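Local coordinates for protein VP1 (Polyomavirus HPyV7, PDB 4PCH) that forms the pentameric building block of the viral capsid, here as its jelly-roll core, and probably takes part in attachment to host cells, at residues Q20-A25 against R263-Q268; L59-A64 against T228-V233; G115-F120 against R189-G194; W121-G126 against G223-T228; D129-N134 against A176-N181. All blocks are in the same frame, centred on the assembly; numbering follows the deposited sequence.

Interaction 1 of 5, residues Q20-A25 against R263-Q268; sequences QYKVEA and RVHCRQ
Glu24 lies alongside Arg263, the two side chains running the same way on one face of the sheet, with OE2 of Glu24 3.2 Å from NE of Arg263 in a salt bridge. The carboxylate and guanidinium planes are 75° apart, and OE2 is met on its anti side, 30° out of the carboxylate plane, so this is a single-point, canted pairing. A bend at chi3 (-55°) turns the Arg263 guanidinium out of the line of its extended CB-CG-CD chain, while NH2 takes a second carboxylate, that of Glu89 on strand 79-93. On the same face Lys22 runs beside His265, its CB 4.1 Å from ND1; NE2 of His265 also bonds to Glu89. Beneath these side chains the antiparallel ladder is bonded at Tyr21-Cys266, where Cys266 N reaches Tyr21 O at 2.7 Å, and at Val23-Val264, where Val264 N reaches Val23 O at 2.9 Å. Val23 CG1 packs at 4.3 Å from Val264 CB on the other face. The ladder joins the strand near the N-terminus to the last strand of the jelly roll. Because Arg263 is shared between Glu24 and Glu89, its charge probably links three adjacent strands, so both acids probably help to orient the guanidinium.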
# COMPACT_ATOMS: atom_id res chain seq x y z
N GLN B 20 -5.57 33.14 20.16
CA GLN B 20 -5.14 32.11 19.22
C GLN B 20 -3.79 32.52 18.66
O GLN B 20 -3.53 33.71 18.53
CB GLN B 20 -6.15 31.96 18.09
CG GLN B 20 -7.52 31.51 18.57
CD GLN B 20 -8.54 31.49 17.45
OE1 GLN B 20 -8.83 30.44 16.88
NE2 GLN B 20 -9.06 32.65 17.11
N TYR B 21 -2.91 31.55 18.38
CA TYR B 21 -1.59 31.87 17.86
C TYR B 21 -1.11 30.67 17.08
O TYR B 21 -1.37 29.54 17.46
CB TYR B 21 -0.60 32.16 18.99
CG TYR B 21 0.84 32.42 18.57
CD1 TYR B 21 1.22 33.62 18.02
CD2 TYR B 21 1.82 31.45 18.74
CE1 TYR B 21 2.54 33.85 17.65
CE2 TYR B 21 3.13 31.68 18.40
CZ TYR B 21 3.49 32.87 17.83
OH TYR B 21 4.80 33.08 17.47
N LYS B 22 -0.43 30.93 15.98
CA LYS B 22 0.18 29.85 15.25
C LYS B 22 1.63 30.19 15.01
O LYS B 22 2.00 31.36 14.87
CB LYS B 22 -0.58 29.56 13.94
CG LYS B 22 -0.91 30.76 13.09
CD LYS B 22 -1.83 30.36 11.94
CE LYS B 22 -2.28 31.58 11.17
NZ LYS B 22 -3.36 31.27 10.19
N VAL B 23 2.46 29.17 14.98
CA VAL B 23 3.86 29.40 14.71
C VAL B 23 4.39 28.34 13.76
O VAL B 23 3.88 27.23 13.74
CB VAL B 23 4.66 29.44 16.01
CG1 VAL B 23 4.58 28.12 16.75
CG2 VAL B 23 6.10 29.87 15.74
N GLU B 24 5.41 28.72 13.00
CA GLU B 24 6.02 27.84 11.98
C GLU B 24 7.49 27.63 12.32
O GLU B 24 8.12 28.52 12.88
CB GLU B 24 5.92 28.46 10.58
CG GLU B 24 4.49 28.50 10.02
CD GLU B 24 4.35 29.02 8.59
OE1 GLU B 24 5.36 29.35 7.91
OE2 GLU B 24 3.19 29.12 8.13
N ALA B 25 8.03 26.49 11.92
CA ALA B 25 9.44 26.24 12.03
C ALA B 25 9.83 25.19 11.01
O ALA B 25 9.01 24.36 10.62
CB ALA B 25 9.81 25.76 13.42
N ARG B 263 3.70 23.58 11.37
CA ARG B 263 2.88 24.73 11.75
C ARG B 263 2.03 24.27 12.94
O ARG B 263 1.26 23.31 12.83
CB ARG B 263 1.96 25.18 10.60
CG ARG B 263 1.13 26.42 10.96
CD ARG B 263 0.18 26.85 9.85
NE ARG B 263 0.81 27.08 8.55
CZ ARG B 263 0.84 26.22 7.53
NH1 ARG B 263 1.45 26.58 6.41
NH2 ARG B 263 0.32 24.98 7.62
N VAL B 264 2.15 24.95 14.06
CA VAL B 264 1.47 24.51 15.28
C VAL B 264 0.40 25.55 15.60
O VAL B 264 0.71 26.75 15.70
CB VAL B 264 2.47 24.39 16.47
CG1 VAL B 264 1.75 23.97 17.74
CG2 VAL B 264 3.57 23.37 16.16
N HIS B 265 -0.84 25.09 15.78
CA HIS B 265 -1.95 25.98 16.10
C HIS B 265 -2.28 25.91 17.56
O HIS B 265 -2.49 24.83 18.10
CB HIS B 265 -3.16 25.58 15.29
CG HIS B 265 -2.91 25.56 13.82
ND1 HIS B 265 -3.31 26.60 13.00
CD2 HIS B 265 -2.31 24.65 13.03
CE1 HIS B 265 -2.96 26.31 11.75
NE2 HIS B 265 -2.34 25.15 11.75
N CYS B 266 -2.35 27.08 18.19
CA CYS B 266 -2.55 27.20 19.65
C CYS B 266 -3.77 28.05 19.98
O CYS B 266 -4.11 28.98 19.25
CB CYS B 266 -1.34 27.84 20.31
SG CYS B 266 0.19 26.92 20.07
N ARG B 267 -4.41 27.70 21.08
CA ARG B 267 -5.47 28.50 21.69
C ARG B 267 -5.17 28.55 23.19
O ARG B 267 -4.21 27.95 23.65
CB ARG B 267 -6.87 27.88 21.44
CG ARG B 267 -7.05 26.51 22.07
CD ARG B 267 -8.22 25.74 21.48
NE ARG B 267 -8.25 24.38 22.03
CZ ARG B 267 -8.86 23.35 21.45
NH1 ARG B 267 -9.57 23.51 20.33
NH2 ARG B 267 -8.79 22.15 22.03
N GLN B 268 -5.95 29.30 23.94
CA GLN B 268 -5.74 29.39 25.37
C GLN B 268 -6.68 28.48 26.14
O GLN B 268 -7.87 28.37 25.81
CB GLN B 268 -5.87 30.83 25.82
CG GLN B 268 -4.77 31.71 25.24
CD GLN B 268 -4.84 33.16 25.70
OE1 GLN B 268 -5.65 33.55 26.54
NE2 GLN B 268 -3.93 33.97 25.15

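Interaction 2 of 5, residues L59-A64 against T228-V233; sequences LCYSVA and TSADMV
Ser62 and Ser229 form an antiparallel hydrogen-bonded pair, with Ser62 N 2.9 Å from Ser229 O and the return bond from Ser229 N to Ser62 O of the same length. The first is nearly straight, 165° at the hydrogen. Next to this pair, Thr228 CA directs a CA-H...O contact at Ser62 O, 3.2 Å away. The serine hydroxyls do not bond each other: Ser62 OG turns to the carbonyl of Leu28, and Ser229 OG rests 3.7 Å from Ser62 CB. The two backbone bonds pair strand 62-67 with strand 224-236, neighbouring strands of the jelly roll. Tyr61, next to the Ser62 pair, lies slantwise over Thr228, its CD1 3.9 Å from CG2 of Thr228 and 4.0 Å from CB of Ala230. Its hydroxyl bonds to the carbonyl of Trp174, and its ring meets Phe120 edge-to-face. Val63 lies beside Thr228, CG1 to CG2. Farther out, Leu59 and Met232 run antiparallel to each other, flank to flank. Leu59 holds CG anti to the backbone N (chi1 -172°), which brings its CD2 to 3.8 Å from CB of Met232; Met232 also packs on Pro96 of a neighbouring subunit.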
# COMPACT_ATOMS: atom_id res chain seq x y z
N LEU B 59 22.60 9.60 11.86
CA LEU B 59 21.54 10.62 11.97
C LEU B 59 21.06 10.73 13.41
O LEU B 59 20.76 9.72 14.07
CB LEU B 59 20.35 10.33 11.05
CG LEU B 59 19.30 11.45 10.96
CD1 LEU B 59 19.89 12.70 10.32
CD2 LEU B 59 18.08 10.95 10.21
N CYS B 60 20.96 11.98 13.90
CA CYS B 60 20.43 12.24 15.23
C CYS B 60 19.10 12.95 15.17
O CYS B 60 18.75 13.52 14.16
CB CYS B 60 21.43 13.06 16.05
SG CYS B 60 22.97 12.21 16.44
N TYR B 61 18.33 12.91 16.26
CA TYR B 61 17.10 13.69 16.27
C TYR B 61 17.42 15.19 16.16
O TYR B 61 18.43 15.68 16.71
CB TYR B 61 16.33 13.47 17.56
CG TYR B 61 15.68 12.12 17.69
CD1 TYR B 61 14.46 11.84 17.08
CD2 TYR B 61 16.27 11.13 18.44
CE1 TYR B 61 13.86 10.60 17.20
CE2 TYR B 61 15.67 9.88 18.60
CZ TYR B 61 14.46 9.61 17.96
OH TYR B 61 13.90 8.37 18.12
N SER B 62 16.54 15.87 15.44
CA SER B 62 16.48 17.30 15.36
C SER B 62 15.52 17.78 16.40
O SER B 62 14.48 17.16 16.60
CB SER B 62 15.96 17.71 13.98
OG SER B 62 16.87 17.33 12.94
N VAL B 63 15.84 18.91 17.03
CA VAL B 63 14.95 19.49 18.04
C VAL B 63 14.85 20.99 17.81
O VAL B 63 15.82 21.65 17.40
CB VAL B 63 15.42 19.21 19.49
CG1 VAL B 63 15.36 17.72 19.81
CG2 VAL B 63 16.82 19.71 19.71
N ALA B 64 13.69 21.53 18.14
CA ALA B 64 13.50 22.97 18.19
C ALA B 64 12.62 23.26 19.39
O ALA B 64 11.72 22.48 19.69
CB ALA B 64 12.87 23.50 16.93
N THR B 228 10.32 17.78 17.70
CA THR B 228 11.40 16.80 17.52
C THR B 228 11.13 16.09 16.20
O THR B 228 9.99 15.85 15.86
CB THR B 228 11.46 15.78 18.68
OG1 THR B 228 11.43 16.46 19.94
CG2 THR B 228 12.73 14.93 18.62
N SER B 229 12.19 15.82 15.43
CA SER B 229 11.99 15.10 14.18
C SER B 229 13.19 14.26 13.79
O SER B 229 14.28 14.46 14.30
CB SER B 229 11.60 16.05 13.04
OG SER B 229 12.65 16.89 12.65
N ALA B 230 12.97 13.29 12.90
CA ALA B 230 14.06 12.61 12.23
C ALA B 230 13.51 12.02 10.96
O ALA B 230 12.44 11.37 10.98
CB ALA B 230 14.62 11.50 13.11
N ASP B 231 14.22 12.25 9.87
CA ASP B 231 13.80 11.79 8.55
C ASP B 231 15.00 11.26 7.79
O ASP B 231 15.77 12.02 7.20
CB ASP B 231 13.10 12.93 7.80
CG ASP B 231 11.76 13.28 8.43
OD1 ASP B 231 10.75 12.53 8.20
OD2 ASP B 231 11.72 14.25 9.22
N MET B 232 15.18 9.95 7.87
CA MET B 232 16.21 9.24 7.12
C MET B 232 15.52 8.59 5.94
O MET B 232 14.69 7.71 6.12
CB MET B 232 16.86 8.17 7.98
CG MET B 232 17.89 7.37 7.18
SD MET B 232 18.92 6.28 8.17
CE MET B 232 17.69 5.22 8.88
N VAL B 233 15.80 9.12 4.75
CA VAL B 233 15.16 8.68 3.53
C VAL B 233 15.84 7.44 2.96
O VAL B 233 15.22 6.70 2.21
CB VAL B 233 15.12 9.81 2.47
CG1 VAL B 233 14.26 9.42 1.29
CG2 VAL B 233 14.60 11.11 3.04

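Interaction 3 of 5, residues G115-F120 against R189-G194; sequences GTQLYF and RVVGGG
Gln117 and Val191 extend in company from the same face of the sheet, and their backbones exchange two hydrogen bonds: Gln117 N to Val191 O at 2.9 Å and Val191 N to Gln117 O at 3.0 Å. A second hydrogen-bonded pair, Tyr119 with Arg189, repeats the pattern. Past the end of the ladder, Thr116 OG1 donates to Gly193 O at 2.7 Å, tying the glycine-rich loop to the residue just ahead of strand 117-124.

Among the side-chain polar bonds, the Gln117 amide is held at both ends. NE2 donates to Gly115 O at 3.0 Å, the acceptor lying in the amide plane, while OE1 accepts from Tyr119 OH. A water donates to OE1 and, in the Arg189 conformer described, accepts from Arg189 NH2. These strands are neighbours in the jelly roll, and Arg189, Val190 and Val191 also pair with a strand of a neighbouring subunit, so the sheet continues across the pentamer interface.

In that same conformer the Arg189 guanidinium and Tyr119 ring planes are only 18° apart, and Tyr119 CE2 lies over the guanidinium face, 3.5 Å from NH2. An extended start and a turn at chi3 (84°) bring Arg189 there; for its second conformer these contacts are doubtful.

Apolar packing occupies the other face. Leu118 CD1 touches Val190 CG2 at 3.9 Å; Val190 also meets Phe94, and Leu118 meets Tyr202, both of that neighbouring subunit.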
# COMPACT_ATOMS: atom_id res chain seq x y z
N GLY B 115 17.24 1.98 0.82
CA GLY B 115 17.69 1.39 2.07
C GLY B 115 16.79 1.70 3.24
O GLY B 115 15.60 1.96 3.09
N THR B 116 17.36 1.58 4.43
CA THR B 116 16.60 1.66 5.68
C THR B 116 16.17 3.10 5.93
O THR B 116 16.92 4.04 5.64
CB THR B 116 17.46 1.02 6.81
OG1 THR B 116 17.43 -0.40 6.65
CG2 THR B 116 16.97 1.36 8.20
N GLN B 117 14.97 3.28 6.48
CA GLN B 117 14.36 4.60 6.60
C GLN B 117 13.72 4.78 7.98
O GLN B 117 13.31 3.81 8.62
CB GLN B 117 13.26 4.79 5.54
CG GLN B 117 13.72 4.54 4.11
CD GLN B 117 12.62 4.12 3.18
OE1 GLN B 117 11.57 4.77 3.08
NE2 GLN B 117 12.87 3.04 2.41
N LEU B 118 13.60 6.05 8.36
CA LEU B 118 12.84 6.47 9.54
C LEU B 118 12.21 7.81 9.24
O LEU B 118 12.90 8.72 8.80
CB LEU B 118 13.75 6.59 10.75
CG LEU B 118 13.16 7.28 12.00
CD1 LEU B 118 12.00 6.45 12.55
CD2 LEU B 118 14.21 7.55 13.07
N TYR B 119 10.91 7.91 9.51
CA TYR B 119 10.17 9.20 9.41
C TYR B 119 9.49 9.42 10.74
O TYR B 119 8.66 8.62 11.13
CB TYR B 119 9.19 9.16 8.27
CG TYR B 119 9.83 8.71 6.98
CD1 TYR B 119 10.57 9.60 6.22
CD2 TYR B 119 9.74 7.40 6.54
CE1 TYR B 119 11.21 9.19 5.05
CE2 TYR B 119 10.34 6.99 5.36
CZ TYR B 119 11.10 7.89 4.63
OH TYR B 119 11.74 7.51 3.48
N PHE B 120 9.92 10.45 11.45
CA PHE B 120 9.45 10.64 12.84
C PHE B 120 9.17 12.09 13.12
O PHE B 120 9.95 12.95 12.72
CB PHE B 120 10.50 10.14 13.84
CG PHE B 120 10.15 10.38 15.27
CD1 PHE B 120 9.45 9.43 16.00
CD2 PHE B 120 10.54 11.56 15.91
CE1 PHE B 120 9.11 9.64 17.33
CE2 PHE B 120 10.21 11.79 17.22
CZ PHE B 120 9.48 10.84 17.93
N ARG B 189 7.71 5.92 11.62
CA ARG B 189 7.64 4.80 10.67
C ARG B 189 9.06 4.37 10.31
O ARG B 189 9.86 5.20 9.90
CB ARG B 189 6.90 5.22 9.40
CG ARG B 189 6.95 4.22 8.25
CD ARG B 189 5.91 4.53 7.19
NE ARG B 189 6.33 5.52 6.19
CZ ARG B 189 6.83 5.20 5.00
NH1 ARG B 189 6.98 3.94 4.68
NH2 ARG B 189 7.18 6.14 4.14
N VAL B 190 9.35 3.08 10.47
CA VAL B 190 10.67 2.52 10.15
C VAL B 190 10.47 1.58 8.95
O VAL B 190 9.53 0.80 8.94
CB VAL B 190 11.23 1.72 11.34
CG1 VAL B 190 12.53 0.97 10.99
CG2 VAL B 190 11.46 2.62 12.55
N VAL B 191 11.41 1.62 8.00
CA VAL B 191 11.44 0.67 6.90
C VAL B 191 12.79 0.01 6.94
O VAL B 191 13.80 0.70 7.09
CB VAL B 191 11.27 1.41 5.56
CG1 VAL B 191 11.29 0.40 4.42
CG2 VAL B 191 9.96 2.19 5.55
N GLY B 192 12.85 -1.30 6.83
CA GLY B 192 14.16 -1.99 6.83
C GLY B 192 14.70 -2.29 5.46
O GLY B 192 14.30 -1.69 4.47
N GLY B 193 15.63 -3.22 5.40
CA GLY B 193 16.28 -3.58 4.13
C GLY B 193 17.39 -2.62 3.70
O GLY B 193 17.49 -1.49 4.18
N GLY B 194 18.24 -3.09 2.82
CA GLY B 194 19.32 -2.27 2.34
C GLY B 194 19.14 -1.67 0.96
O GLY B 194 19.88 -0.75 0.60
O HOH W 1 9.02 4.52 2.22

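Interaction 4 of 5, residues W121-G126 against G223-T228; sequences WACGGG and GSVYLT
Tyr226 spreads its ring over Gly126, whose CA stands 3.4 Å from the ring centroid and 13° off the normal, a CH-pi contact centred on the face. The first torsion sets this up: CG is anti to the carbonyl carbon (chi1 -69°), and the second presents the flat of the ring to the glycines. Gly125 O comes to 3.3 Å from Tyr226 CE1, and Pro127 also packs on this tyrosine. On the opposite side of the sheet Cys123 extends SG away from its backbone N (chi1 179°), bringing it against two branched side chains, 3.7 Å from Val225 CG2 and 3.9 Å from Leu227 CD2. In the backbone ladder, Ala122-Thr228 and Gly124-Tyr226 are antiparallel hydrogen-bonded pairs, with Tyr226 N reaching Gly124 O at 2.8 Å. A water then donates to both Gly125 O and Ser224 O, continuing the link where strand 117-124 ends. Strands 117-124 and 224-236 are neighbours in the jelly roll. The Trp121 ring packs instead on Leu88 and Phe262. The three glycines in a row, Gly124 to Gly126, put backbone rather than side chain against the aromatic ring; the contact there is a CH-pi interaction, probably mainly dispersive, with the directional bonds coming from the ladder and the water.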
# COMPACT_ATOMS: atom_id res chain seq x y z
N TRP B 121 8.06 12.36 13.82
CA TRP B 121 7.84 13.69 14.36
C TRP B 121 7.24 13.59 15.76
O TRP B 121 6.57 12.60 16.12
CB TRP B 121 6.95 14.56 13.43
CG TRP B 121 5.58 14.02 13.24
CD1 TRP B 121 5.13 13.27 12.17
CD2 TRP B 121 4.46 14.16 14.14
NE1 TRP B 121 3.82 12.93 12.38
CE2 TRP B 121 3.38 13.46 13.57
CE3 TRP B 121 4.28 14.80 15.37
CZ2 TRP B 121 2.13 13.38 14.19
CZ3 TRP B 121 3.04 14.73 15.99
CH2 TRP B 121 1.98 14.01 15.39
N ALA B 122 7.48 14.64 16.54
CA ALA B 122 6.88 14.83 17.86
C ALA B 122 6.65 16.30 18.13
O ALA B 122 7.40 17.17 17.67
CB ALA B 122 7.70 14.19 18.97
N CYS B 123 5.58 16.56 18.89
CA CYS B 123 5.20 17.87 19.37
C CYS B 123 4.72 17.77 20.80
O CYS B 123 3.80 16.99 21.11
CB CYS B 123 4.09 18.43 18.47
SG CYS B 123 3.48 20.05 18.97
N GLY B 124 5.31 18.55 21.69
CA GLY B 124 4.98 18.46 23.10
C GLY B 124 5.27 19.73 23.89
O GLY B 124 5.78 20.72 23.37
N GLY B 125 4.91 19.68 25.17
CA GLY B 125 5.10 20.78 26.08
C GLY B 125 6.44 20.74 26.81
O GLY B 125 6.70 21.59 27.66
N GLY B 126 7.25 19.74 26.48
CA GLY B 126 8.62 19.63 26.98
C GLY B 126 9.32 18.63 26.08
O GLY B 126 8.73 18.15 25.11
N GLY B 223 5.67 27.82 28.40
CA GLY B 223 5.70 28.97 27.49
C GLY B 223 6.37 28.74 26.15
O GLY B 223 6.61 29.69 25.38
N SER B 224 6.67 27.48 25.85
CA SER B 224 7.27 27.10 24.59
C SER B 224 6.65 25.80 24.12
O SER B 224 6.12 25.05 24.93
CB SER B 224 8.77 26.83 24.74
OG SER B 224 9.49 27.94 25.17
N VAL B 225 6.78 25.54 22.83
CA VAL B 225 6.40 24.25 22.24
C VAL B 225 7.69 23.56 21.77
O VAL B 225 8.60 24.20 21.26
CB VAL B 225 5.35 24.40 21.14
CG1 VAL B 225 5.83 25.24 19.98
CG2 VAL B 225 4.88 23.04 20.63
N TYR B 226 7.74 22.24 21.97
CA TYR B 226 8.93 21.44 21.76
C TYR B 226 8.64 20.56 20.56
O TYR B 226 7.62 19.84 20.57
CB TYR B 226 9.24 20.57 22.99
CG TYR B 226 9.68 21.39 24.19
CD1 TYR B 226 8.79 22.22 24.83
CD2 TYR B 226 10.99 21.34 24.66
CE1 TYR B 226 9.18 23.00 25.91
CE2 TYR B 226 11.39 22.10 25.73
CZ TYR B 226 10.48 22.94 26.35
OH TYR B 226 10.83 23.72 27.42
N LEU B 227 9.47 20.70 19.53
CA LEU B 227 9.37 19.91 18.29
C LEU B 227 10.56 19.01 18.17
O LEU B 227 11.67 19.42 18.46
CB LEU B 227 9.32 20.85 17.09
CG LEU B 227 8.15 21.84 17.10
CD1 LEU B 227 8.27 22.79 15.94
CD2 LEU B 227 6.80 21.13 17.13
N THR B 228 10.32 17.78 17.70
CA THR B 228 11.40 16.80 17.52
C THR B 228 11.13 16.09 16.20
O THR B 228 9.99 15.85 15.86
CB THR B 228 11.46 15.78 18.68
OG1 THR B 228 11.43 16.46 19.94
CG2 THR B 228 12.73 14.93 18.62
O HOH W 2 5.71 24.16 27.46

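Interaction 5 of 5, residues D129-N134 against A176-N181; sequences DVIGIN and ADPTKN
Asp129 and Asn181 pass one another with their side chains heading opposite ways and are joined by three hydrogen bonds. Asn181 OD1 takes the N-H of Asp129 at 2.9 Å, and ND2 donates to Asp129 O, so the side-chain amide grips the backbone of one residue from both of its ends. In return Asp129 OD2 accepts from Asn181 N at 2.9 Å, on its anti side and 20° out of the carboxylate plane. The carboxylate and amide planes are 42° apart. Asp129 O has a further donor, Asp177 N.

Around this centre, Ile131 lies across the Asp177 side chain, roughly perpendicular to it, CG1 3.5 Å from CG of the carboxylate, and Lys180 CB touches Asp129 OD2 at 3.4 Å.

The second shell shapes the loop. A type I turn runs from Asp177 to Lys180, and Asp177 OD1 accepts from Thr179 N at 2.9 Å, an Asx turn, as well as from Thr179 OG1 at 2.7 Å. Asp177 has CG anti to the backbone N (chi1 -175°); this places OD1 where both Thr179 donors reach it, while OD2 forms a salt bridge with Arg161 of strand 161-163. Asn181 ND2 also donates to Asp177 O, reaching it from the face opposite Lys180 N.

Strand 129-132 sits in the middle of a small three-stranded sheet, flanked by strands 161-163 and 174-176; Pro178 and Thr179 also pack on a neighbouring subunit. Each end of the Asn181 amide having a partner, its rotation is fixed, and the loop is held to Asp129 largely by hydrogen bonds of neutral groups to carbonyl and carboxylate oxygens.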
# COMPACT_ATOMS: atom_id res chain seq x y z
N ASP B 129 10.44 12.17 25.66
CA ASP B 129 10.95 11.06 26.48
C ASP B 129 11.34 9.91 25.55
O ASP B 129 10.51 9.48 24.69
CB ASP B 129 9.88 10.58 27.46
CG ASP B 129 9.45 11.66 28.44
OD1 ASP B 129 10.32 12.18 29.20
OD2 ASP B 129 8.23 11.95 28.48
N VAL B 130 12.56 9.38 25.75
CA VAL B 130 13.07 8.26 24.92
C VAL B 130 13.65 7.15 25.80
O VAL B 130 14.02 7.35 26.97
CB VAL B 130 14.19 8.71 23.92
CG1 VAL B 130 13.56 9.41 22.74
CG2 VAL B 130 15.22 9.59 24.60
N ILE B 131 13.71 5.96 25.21
CA ILE B 131 14.32 4.81 25.83
C ILE B 131 15.60 4.47 25.04
O ILE B 131 15.60 4.46 23.79
CB ILE B 131 13.39 3.58 25.83
CG1 ILE B 131 12.03 3.91 26.43
CG2 ILE B 131 14.04 2.44 26.61
CD1 ILE B 131 11.06 2.77 26.31
N GLY B 132 16.68 4.26 25.77
CA GLY B 132 17.96 3.87 25.15
C GLY B 132 18.02 2.38 24.94
O GLY B 132 17.82 1.62 25.88
N ILE B 133 18.24 1.94 23.69
CA ILE B 133 18.33 0.52 23.39
C ILE B 133 19.51 0.29 22.47
O ILE B 133 19.60 0.93 21.44
CB ILE B 133 17.08 -0.01 22.63
CG1 ILE B 133 15.83 0.21 23.48
CG2 ILE B 133 17.27 -1.48 22.28
CD1 ILE B 133 15.72 -0.73 24.65
N ASN B 134 20.41 -0.59 22.88
CA ASN B 134 21.46 -1.05 21.97
C ASN B 134 20.98 -2.41 21.43
O ASN B 134 20.83 -3.33 22.22
CB ASN B 134 22.80 -1.17 22.67
CG ASN B 134 23.93 -1.52 21.71
OD1 ASN B 134 23.71 -2.20 20.71
ND2 ASN B 134 25.14 -1.02 21.98
N ALA B 176 11.13 6.63 21.04
CA ALA B 176 10.11 7.33 21.81
C ALA B 176 9.55 6.40 22.87
O ALA B 176 9.25 5.25 22.60
CB ALA B 176 8.99 7.81 20.89
N ASP B 177 9.36 6.93 24.07
CA ASP B 177 8.93 6.14 25.21
C ASP B 177 7.39 6.20 25.40
O ASP B 177 6.86 7.23 25.84
CB ASP B 177 9.67 6.65 26.44
CG ASP B 177 9.39 5.82 27.71
OD1 ASP B 177 8.53 4.91 27.68
OD2 ASP B 177 10.02 6.12 28.76
N PRO B 178 6.66 5.10 25.08
CA PRO B 178 5.22 5.09 25.21
C PRO B 178 4.72 5.02 26.66
O PRO B 178 3.57 5.25 26.91
CB PRO B 178 4.82 3.82 24.42
CG PRO B 178 5.98 2.90 24.62
CD PRO B 178 7.18 3.80 24.61
N THR B 179 5.61 4.74 27.62
CA THR B 179 5.26 4.76 29.03
C THR B 179 5.31 6.17 29.64
O THR B 179 4.89 6.36 30.78
CB THR B 179 6.12 3.80 29.88
OG1 THR B 179 7.45 4.33 30.06
CG2 THR B 179 6.19 2.42 29.25
N LYS B 180 5.81 7.14 28.87
CA LYS B 180 5.88 8.54 29.30
C LYS B 180 5.24 9.37 28.18
O LYS B 180 4.20 8.96 27.62
CB LYS B 180 7.32 8.94 29.64
CG LYS B 180 7.88 8.11 30.80
CD LYS B 180 9.25 8.58 31.24
CE LYS B 180 10.01 7.47 31.93
NZ LYS B 180 9.28 6.90 33.10
N ASN B 181 5.81 10.53 27.86
CA ASN B 181 5.26 11.40 26.83
C ASN B 181 3.79 11.72 26.99
O ASN B 181 3.06 11.81 25.99
CB ASN B 181 5.53 10.82 25.44
CG ASN B 181 6.98 10.93 25.08
OD1 ASN B 181 7.55 12.02 25.15
ND2 ASN B 181 7.60 9.80 24.75
O HOH W 3 11.91 8.07 28.80

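In the fold
Interactions 1 to 4 belong to one continuous, curled antiparallel strand network of the jelly roll, whereas interaction 5 sits in a small separate sheet. Interactions 2 and 4 share Thr228 on strand 224-236, their centres 13 Å apart, and Ala64 O, 2.9 Å from Leu227 N, carries the pairing of strand 62-67 on into the residues of interaction 4. Strand 117-124 serves interactions 3 and 4, with centres 23 Å apart. Interactions 2 and 3 probably bond directly, Ala230 O lying 2.7 Å from Phe120 N. Interaction 1 packs on interaction 4 through Val264 CG2 and Leu227 CD2, 4.1 Å apart. Phe120 CE1, 4.0 Å from Ala176 CB, connects interactions 3 and 5, which both face the same neighbouring subunit.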